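Aspartate semialdehyde dehydrogenase (Francisella tularensis subsp. tularensis, PDB 4WOJ) probably catalyses the NADPH-dependent reductive dephosphorylation of L-aspartyl-4-phosphate to L-aspartate semialdehyde, a step toward lysine, methionine and threonine. Local coordinates at residues Met7-Gly20 against Leu69-Tyr83. Sequence-based numbering, arbitrary orientation.
Sequences MLKVGFIGWRGMVG and LSSMDILLSCQGGEY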
ATOM      1  N   MET B   7      -9.962 -44.131  16.724  1.00 68.81           N
ATOM      2  CA  MET B   7      -9.261 -43.235  15.818  1.00 58.47           C
ATOM      3  C   MET B   7     -10.109 -41.994  15.928  1.00 52.36           C
ATOM      4  O   MET B   7     -11.288 -42.107  16.249  1.00 55.05           O
ATOM      5  CB  MET B   7      -9.309 -43.783  14.397  1.00 53.21           C
ATOM      6  CG  MET B   7      -8.165 -43.350  13.485  1.00 52.40           C
ATOM      7  SD  MET B   7      -8.065 -44.253  11.901  1.00 51.13           S
ATOM      8  CE  MET B   7      -6.739 -45.396  12.251  1.00 47.86           C
ATOM      9  N   LEU B   8      -9.566 -40.822  15.650  1.00 45.71           N
ATOM     10  CA  LEU B   8     -10.408 -39.632  15.711  1.00 44.30           C
ATOM     11  C   LEU B   8     -11.276 -39.366  14.493  1.00 42.41           C
ATOM     12  O   LEU B   8     -10.814 -39.409  13.352  1.00 43.48           O
ATOM     13  CB  LEU B   8      -9.580 -38.411  16.062  1.00 44.67           C
ATOM     14  CG  LEU B   8      -9.139 -38.470  17.520  1.00 43.53           C
ATOM     15  CD1 LEU B   8      -8.289 -37.263  17.863  1.00 45.27           C
ATOM     16  CD2 LEU B   8     -10.339 -38.571  18.449  1.00 42.98           C
ATOM     17  N   LYS B   9     -12.554 -39.128  14.745  1.00 40.66           N
ATOM     18  CA  LYS B   9     -13.457 -38.807  13.669  1.00 46.73           C
ATOM     19  C   LYS B   9     -13.452 -37.306  13.479  1.00 45.77           C
ATOM     20  O   LYS B   9     -13.922 -36.579  14.341  1.00 44.05           O
ATOM     21  CB  LYS B   9     -14.860 -39.290  13.980  1.00 48.26           C
ATOM     22  CG  LYS B   9     -14.918 -40.760  14.305  1.00 48.93           C
ATOM     23  CD  LYS B   9     -16.361 -41.202  14.409  1.00 51.68           C
ATOM     24  CE  LYS B   9     -16.860 -41.644  13.041  1.00 55.30           C
ATOM     25  NZ  LYS B   9     -18.305 -42.011  13.091  1.00 57.99           N
ATOM     26  N   VAL B  10     -12.945 -36.862  12.330  1.00 45.74           N
ATOM     27  CA  VAL B  10     -12.789 -35.442  12.052  1.00 42.70           C
ATOM     28  C   VAL B  10     -13.629 -35.034  10.872  1.00 41.08           C
ATOM     29  O   VAL B  10     -13.510 -35.607   9.792  1.00 34.05           O
ATOM     30  CB  VAL B  10     -11.337 -35.071  11.725  1.00 42.52           C
ATOM     31  CG1 VAL B  10     -11.156 -33.563  11.810  1.00 43.23           C
ATOM     32  CG2 VAL B  10     -10.380 -35.764  12.672  1.00 43.45           C
ATOM     33  N   GLY B  11     -14.445 -34.007  11.086  1.00 41.07           N
ATOM     34  CA  GLY B  11     -15.357 -33.501  10.065  1.00 38.94           C
ATOM     35  C   GLY B  11     -14.843 -32.184   9.529  1.00 39.55           C
ATOM     36  O   GLY B  11     -14.288 -31.380  10.268  1.00 36.84           O
ATOM     37  N   PHE B  12     -15.013 -31.980   8.231  1.00 40.51           N
ATOM     38  CA  PHE B  12     -14.523 -30.782   7.566  1.00 40.94           C
ATOM     39  C   PHE B  12     -15.665 -29.983   6.933  1.00 42.65           C
ATOM     40  O   PHE B  12     -16.368 -30.478   6.051  1.00 35.03           O
ATOM     41  CB  PHE B  12     -13.472 -31.159   6.509  1.00 40.78           C
ATOM     42  CG  PHE B  12     -12.247 -31.775   7.102  1.00 39.15           C
ATOM     43  CD1 PHE B  12     -11.213 -30.968   7.596  1.00 38.84           C
ATOM     44  CD2 PHE B  12     -12.157 -33.148   7.252  1.00 35.98           C
ATOM     45  CE1 PHE B  12     -10.091 -31.540   8.194  1.00 38.45           C
ATOM     46  CE2 PHE B  12     -11.034 -33.731   7.833  1.00 37.20           C
ATOM     47  CZ  PHE B  12     -10.004 -32.927   8.317  1.00 37.90           C
ATOM     48  N   ILE B  13     -15.841 -28.749   7.414  1.00 43.62           N
ATOM     49  CA  ILE B  13     -16.738 -27.774   6.776  1.00 42.43           C
ATOM     50  C   ILE B  13     -15.911 -26.628   6.172  1.00 40.93           C
ATOM     51  O   ILE B  13     -14.918 -26.234   6.731  1.00 44.06           O
ATOM     52  CB  ILE B  13     -17.773 -27.217   7.765  1.00 40.02           C
ATOM     53  CG1 ILE B  13     -18.272 -28.320   8.707  1.00 43.42           C
ATOM     54  CG2 ILE B  13     -18.955 -26.639   7.002  1.00 40.67           C
ATOM     55  CD1 ILE B  13     -17.553 -28.405  10.027  1.00 48.05           C
ATOM     56  N   GLY B  14     -16.309 -26.112   5.019  1.00 43.30           N
ATOM     57  CA  GLY B  14     -15.595 -24.987   4.386  1.00 42.10           C
ATOM     58  C   GLY B  14     -14.619 -25.366   3.281  1.00 45.24           C
ATOM     59  O   GLY B  14     -13.999 -24.487   2.666  1.00 47.41           O
ATOM     60  N   TRP B  15     -14.502 -26.667   3.004  1.00 41.75           N
ATOM     61  CA  TRP B  15     -13.381 -27.190   2.195  1.00 44.07           C
ATOM     62  C   TRP B  15     -13.415 -26.824   0.709  1.00 46.01           C
ATOM     63  O   TRP B  15     -12.410 -26.954   0.025  1.00 46.35           O
ATOM     64  CB  TRP B  15     -13.275 -28.710   2.343  1.00 44.91           C
ATOM     65  CG  TRP B  15     -14.536 -29.423   2.110  1.00 41.80           C
ATOM     66  CD1 TRP B  15     -15.460 -29.782   3.049  1.00 42.59           C
ATOM     67  CD2 TRP B  15     -15.041 -29.851   0.861  1.00 42.87           C
ATOM     68  NE1 TRP B  15     -16.516 -30.417   2.462  1.00 37.44           N
ATOM     69  CE2 TRP B  15     -16.284 -30.477   1.110  1.00 43.46           C
ATOM     70  CE3 TRP B  15     -14.566 -29.775  -0.458  1.00 45.77           C
ATOM     71  CZ2 TRP B  15     -17.047 -31.025   0.096  1.00 40.64           C
ATOM     72  CZ3 TRP B  15     -15.324 -30.309  -1.463  1.00 46.89           C
ATOM     73  CH2 TRP B  15     -16.556 -30.937  -1.181  1.00 48.23           C
ATOM     74  N   ARG B  16     -14.562 -26.357   0.227  1.00 47.69           N
ATOM     75  CA  ARG B  16     -14.731 -26.041  -1.182  1.00 47.75           C
ATOM     76  C   ARG B  16     -14.140 -24.684  -1.567  1.00 49.04           C
ATOM     77  O   ARG B  16     -13.743 -24.470  -2.718  1.00 44.95           O
ATOM     78  CB  ARG B  16     -16.212 -26.054  -1.533  1.00 52.42           C
ATOM     79  CG  ARG B  16     -16.530 -26.900  -2.765  1.00 58.69           C
ATOM     80  CD  ARG B  16     -17.996 -26.763  -3.148  1.00 65.06           C
ATOM     81  NE  ARG B  16     -18.889 -27.677  -2.421  1.00 71.04           N
ATOM     82  CZ  ARG B  16     -19.059 -28.964  -2.731  1.00 76.30           C
ATOM     83  NH1 ARG B  16     -18.356 -29.503  -3.733  1.00 72.47           N
ATOM     84  NH2 ARG B  16     -19.917 -29.720  -2.035  1.00 76.27           N
ATOM     85  N   GLY B  17     -14.098 -23.762  -0.602  1.00 47.49           N
ATOM     86  CA  GLY B  17     -13.571 -22.422  -0.834  1.00 48.44           C
ATOM     87  C   GLY B  17     -12.051 -22.353  -0.839  1.00 49.93           C
ATOM     88  O   GLY B  17     -11.360 -23.373  -0.892  1.00 52.21           O
ATOM     89  N   MET B  18     -11.521 -21.140  -0.758  1.00 47.49           N
ATOM     90  CA  MET B  18     -10.084 -20.944  -1.000  1.00 45.80           C
ATOM     91  C   MET B  18      -9.244 -21.399   0.165  1.00 42.10           C
ATOM     92  O   MET B  18      -8.285 -22.121  -0.025  1.00 43.74           O
ATOM     93  CB  MET B  18      -9.774 -19.488  -1.321  1.00 43.53           C
ATOM     94  CG  MET B  18     -10.393 -19.040  -2.610  1.00 43.35           C
ATOM     95  SD  MET B  18     -10.032 -17.318  -2.934  1.00 45.30           S
ATOM     96  CE  MET B  18      -8.919 -17.596  -4.306  1.00 51.48           C
ATOM     97  N   VAL B  19      -9.594 -20.955   1.367  1.00 41.65           N
ATOM     98  CA  VAL B  19      -8.849 -21.333   2.564  1.00 37.00           C
ATOM     99  C   VAL B  19      -8.912 -22.853   2.627  1.00 39.32           C
ATOM    100  O   VAL B  19      -7.898 -23.535   2.838  1.00 40.19           O
ATOM    101  CB  VAL B  19      -9.470 -20.733   3.844  1.00 35.78           C
ATOM    102  CG1 VAL B  19      -8.755 -21.253   5.097  1.00 35.77           C
ATOM    103  CG2 VAL B  19      -9.403 -19.211   3.814  1.00 35.71           C
ATOM    104  N   GLY B  20     -10.123 -23.362   2.420  1.00 39.43           N
ATOM    105  CA  GLY B  20     -10.418 -24.802   2.461  1.00 43.23           C
ATOM    106  C   GLY B  20      -9.662 -25.652   1.447  1.00 42.90           C
ATOM    107  O   GLY B  20      -9.220 -26.741   1.783  1.00 45.92           O
ATOM    108  N   LEU B  69     -23.022 -34.054  12.574  1.00 48.92           N
ATOM    109  CA  LEU B  69     -21.906 -33.271  13.131  1.00 49.53           C
ATOM    110  C   LEU B  69     -21.528 -33.759  14.536  1.00 43.56           C
ATOM    111  O   LEU B  69     -20.354 -33.902  14.851  1.00 41.29           O
ATOM    112  CB  LEU B  69     -22.267 -31.782  13.210  1.00 53.31           C
ATOM    113  CG  LEU B  69     -22.372 -30.972  11.920  1.00 53.34           C
ATOM    114  CD1 LEU B  69     -22.979 -29.617  12.237  1.00 51.99           C
ATOM    115  CD2 LEU B  69     -21.013 -30.806  11.268  1.00 56.08           C
ATOM    116  N   SER B  70     -22.541 -34.041  15.344  1.00 38.58           N
ATOM    117  CA  SER B  70     -22.361 -34.510  16.732  1.00 43.95           C
ATOM    118  C   SER B  70     -21.470 -35.732  16.915  1.00 43.62           C
ATOM    119  O   SER B  70     -20.825 -35.891  17.948  1.00 48.25           O
ATOM    120  CB  SER B  70     -23.715 -34.842  17.354  1.00 44.19           C
ATOM    121  OG  SER B  70     -24.555 -33.700  17.376  1.00 47.44           O
ATOM    122  N   SER B  71     -21.440 -36.609  15.932  1.00 46.54           N
ATOM    123  CA  SER B  71     -20.629 -37.837  16.036  1.00 47.39           C
ATOM    124  C   SER B  71     -19.129 -37.593  15.799  1.00 44.15           C
ATOM    125  O   SER B  71     -18.313 -38.408  16.221  1.00 42.26           O
ATOM    126  CB  SER B  71     -21.126 -38.872  15.038  1.00 45.03           C
ATOM    127  OG  SER B  71     -21.342 -38.228  13.796  1.00 48.99           O
ATOM    128  N   MET B  72     -18.775 -36.494  15.123  1.00 40.88           N
ATOM    129  CA  MET B  72     -17.358 -36.139  14.930  1.00 38.84           C
ATOM    130  C   MET B  72     -16.726 -35.763  16.282  1.00 37.82           C
ATOM    131  O   MET B  72     -17.338 -35.114  17.108  1.00 33.16           O
ATOM    132  CB  MET B  72     -17.183 -34.982  13.951  1.00 38.86           C
ATOM    133  CG  MET B  72     -17.745 -35.202  12.551  1.00 41.34           C
ATOM    134  SD  MET B  72     -16.847 -36.431  11.568  1.00 40.56           S
ATOM    135  CE  MET B  72     -17.951 -37.820  11.829  1.00 44.17           C
ATOM    136  N   ASP B  73     -15.508 -36.244  16.496  1.00 38.14           N
ATOM    137  CA  ASP B  73     -14.700 -35.890  17.642  1.00 34.60           C
ATOM    138  C   ASP B  73     -14.171 -34.444  17.553  1.00 37.20           C
ATOM    139  O   ASP B  73     -13.918 -33.774  18.580  1.00 27.09           O
ATOM    140  CB  ASP B  73     -13.533 -36.849  17.735  1.00 32.29           C
ATOM    141  CG  ASP B  73     -13.975 -38.241  18.094  1.00 34.69           C
ATOM    142  OD1 ASP B  73     -14.377 -38.420  19.267  1.00 33.62           O
ATOM    143  OD2 ASP B  73     -13.967 -39.144  17.200  1.00 36.38           O
ATOM    144  N   ILE B  74     -14.005 -34.008  16.308  1.00 35.51           N
ATOM    145  CA  ILE B  74     -13.411 -32.740  15.969  1.00 36.50           C
ATOM    146  C   ILE B  74     -14.040 -32.247  14.678  1.00 37.78           C
ATOM    147  O   ILE B  74     -14.141 -32.986  13.699  1.00 42.96           O
ATOM    148  CB  ILE B  74     -11.886 -32.865  15.733  1.00 36.02           C
ATOM    149  CG1 ILE B  74     -11.171 -33.398  16.981  1.00 33.64           C
ATOM    150  CG2 ILE B  74     -11.290 -31.508  15.329  1.00 33.81           C
ATOM    151  CD1 ILE B  74      -9.657 -33.479  16.829  1.00 33.48           C
ATOM    152  N   LEU B  75     -14.424 -30.976  14.668  1.00 40.28           N
ATOM    153  CA  LEU B  75     -14.925 -30.333  13.461  1.00 39.78           C
ATOM    154  C   LEU B  75     -14.032 -29.153  13.125  1.00 42.65           C
ATOM    155  O   LEU B  75     -13.552 -28.453  14.014  1.00 40.39           O
ATOM    156  CB  LEU B  75     -16.356 -29.855  13.662  1.00 42.24           C
ATOM    157  CG  LEU B  75     -17.373 -30.967  13.960  1.00 41.13           C
ATOM    158  CD1 LEU B  75     -18.663 -30.346  14.444  1.00 39.79           C
ATOM    159  CD2 LEU B  75     -17.612 -31.829  12.716  1.00 42.05           C
ATOM    160  N   LEU B  76     -13.797 -28.954  11.833  1.00 42.02           N
ATOM    161  CA  LEU B  76     -12.912 -27.902  11.373  1.00 43.39           C
ATOM    162  C   LEU B  76     -13.585 -27.076  10.271  1.00 43.56           C
ATOM    163  O   LEU B  76     -13.795 -27.560   9.138  1.00 40.03           O
ATOM    164  CB  LEU B  76     -11.605 -28.511  10.880  1.00 47.42           C
ATOM    165  CG  LEU B  76     -10.430 -27.543  10.812  1.00 50.20           C
ATOM    166  CD1 LEU B  76      -9.140 -28.348  10.851  1.00 53.84           C
ATOM    167  CD2 LEU B  76     -10.506 -26.671   9.566  1.00 49.80           C
ATOM    168  N   SER B  77     -13.898 -25.822  10.601  1.00 42.05           N
ATOM    169  CA  SER B  77     -14.705 -24.977   9.700  1.00 42.89           C
ATOM    170  C   SER B  77     -13.891 -23.861   9.061  1.00 40.03           C
ATOM    171  O   SER B  77     -13.228 -23.113   9.748  1.00 37.95           O
ATOM    172  CB  SER B  77     -15.903 -24.367  10.438  1.00 44.94           C
ATOM    173  OG  SER B  77     -16.700 -23.623   9.529  1.00 48.07           O
ATOM    174  N   CYS B  78     -13.952 -23.794   7.738  1.00 36.24           N
ATOM    175  CA  CYS B  78     -13.539 -22.634   6.982  1.00 35.17           C
ATOM    176  C   CYS B  78     -14.784 -21.983   6.380  1.00 35.48           C
ATOM    177  O   CYS B  78     -14.704 -21.234   5.401  1.00 32.13           O
ATOM    178  CB  CYS B  78     -12.599 -23.044   5.853  1.00 35.37           C
ATOM    179  SG  CYS B  78     -11.139 -23.920   6.409  1.00 34.82           S
ATOM    180  N   GLN B  79     -15.934 -22.259   6.977  1.00 37.24           N
ATOM    181  CA  GLN B  79     -17.194 -21.906   6.347  1.00 42.60           C
ATOM    182  C   GLN B  79     -17.453 -20.417   6.420  1.00 42.07           C
ATOM    183  O   GLN B  79     -17.809 -19.796   5.421  1.00 43.39           O
ATOM    184  CB  GLN B  79     -18.356 -22.682   6.976  1.00 47.38           C
ATOM    185  CG  GLN B  79     -19.659 -22.616   6.178  1.00 48.76           C
ATOM    186  CD  GLN B  79     -19.477 -23.023   4.742  1.00 49.85           C
ATOM    187  OE1 GLN B  79     -19.067 -24.139   4.458  1.00 58.96           O
ATOM    188  NE2 GLN B  79     -19.773 -22.121   3.826  1.00 54.58           N
ATOM    189  N   GLY B  80     -17.275 -19.852   7.607  1.00 42.69           N
ATOM    190  CA  GLY B  80     -17.578 -18.446   7.850  1.00 37.59           C
ATOM    191  C   GLY B  80     -18.313 -18.256   9.159  1.00 38.39           C
ATOM    192  O   GLY B  80     -18.759 -19.218   9.791  1.00 39.68           O
ATOM    193  N   GLY B  81     -18.423 -16.992   9.563  1.00 37.41           N
ATOM    194  CA  GLY B  81     -19.099 -16.598  10.782  1.00 36.34           C
ATOM    195  C   GLY B  81     -20.609 -16.756  10.763  1.00 36.98           C
ATOM    196  O   GLY B  81     -21.207 -17.036  11.805  1.00 31.40           O
ATOM    197  N   GLU B  82     -21.241 -16.591   9.601  1.00 40.45           N
ATOM    198  CA  GLU B  82     -22.710 -16.847   9.503  1.00 46.04           C
ATOM    199  C   GLU B  82     -23.012 -18.294   9.873  1.00 44.88           C
ATOM    200  O   GLU B  82     -24.017 -18.590  10.519  1.00 49.14           O
ATOM    201  CB  GLU B  82     -23.294 -16.547   8.113  1.00 49.42           C
ATOM    202  CG  GLU B  82     -23.260 -15.078   7.694  1.00 54.28           C
ATOM    203  CD  GLU B  82     -24.431 -14.703   6.782  1.00 60.95           C
ATOM    204  OE1 GLU B  82     -24.323 -14.917   5.551  1.00 64.74           O
ATOM    205  OE2 GLU B  82     -25.467 -14.205   7.295  1.00 61.81           O
ATOM    206  N   TYR B  83     -22.116 -19.183   9.471  1.00 44.28           N
ATOM    207  CA  TYR B  83     -22.274 -20.608   9.709  1.00 44.98           C
ATOM    208  C   TYR B  83     -21.909 -20.948  11.120  1.00 41.14           C
ATOM    209  O   TYR B  83     -22.553 -21.768  11.750  1.00 45.34           O
ATOM    210  CB  TYR B  83     -21.400 -21.417   8.747  1.00 47.58           C
ATOM    211  CG  TYR B  83     -21.486 -22.924   8.957  1.00 51.69           C
ATOM    212  CD1 TYR B  83     -22.463 -23.678   8.331  1.00 55.84           C
ATOM    213  CD2 TYR B  83     -20.574 -23.591   9.768  1.00 52.54           C
ATOM    214  CE1 TYR B  83     -22.529 -25.053   8.506  1.00 58.26           C
ATOM    215  CE2 TYR B  83     -20.638 -24.961   9.958  1.00 52.71           C
ATOM    216  CZ  TYR B  83     -21.612 -25.689   9.327  1.00 57.07           C
ATOM    217  OH  TYR B  83     -21.680 -27.058   9.497  1.00 61.36           O
TER
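G11, F12 and I13 pair with L75, L76 and S77 as two parallel strands, 8-13 and 74-77, in the middle of a Rossmann-type sheet. Strand 36-42 flanks the first on its other edge, strand 99-102 the second. The ladder starts from K9 O, which takes both D73 N and I74 N. It goes on through G11 N to I74 O (2.8 Å), L76 N to G11 O, I13 N to L76 O and C78 N to I13 O. At the start, the D73 carboxylate folds back on the neighbouring strand. Its OD2 accepts K9 N at 2.8 Å through the anti lone pair, in a nearly straight bond (164°).

I13 lies on the same face of the sheet as L75 and S77. Its CB lies 4.1 Å from S77 OG, which is itself held in an ST turn by Q79 N. CG1 passes near Y83 OH, whose hydroxyl bonds to A63 O. CG2, anti to the backbone N, makes an off-centre CH-pi contact with the Y83 ring, 4.1 Å from its centroid, and also meets Q79 OE1. CD1 turns the other way along the strand and reaches L75 CB and L69 CD2.

G11 is flanked on this face by L75 CD2 and the bent chain of M72, whose SD sits 3.4 Å from G11 N. Both side chains pack directly on the G11 backbone. On the opposite face V10 and I74 lie side by side, and F12 CD1 meets L76 CB. Helix 354-369 covers I74.

After strand 8-13, the type I turn G14-G17 leads into helix 18-30, as in dinucleotide-binding Rossmann folds. At this end V19 CG1 packs against C78 SG at 3.8 Å.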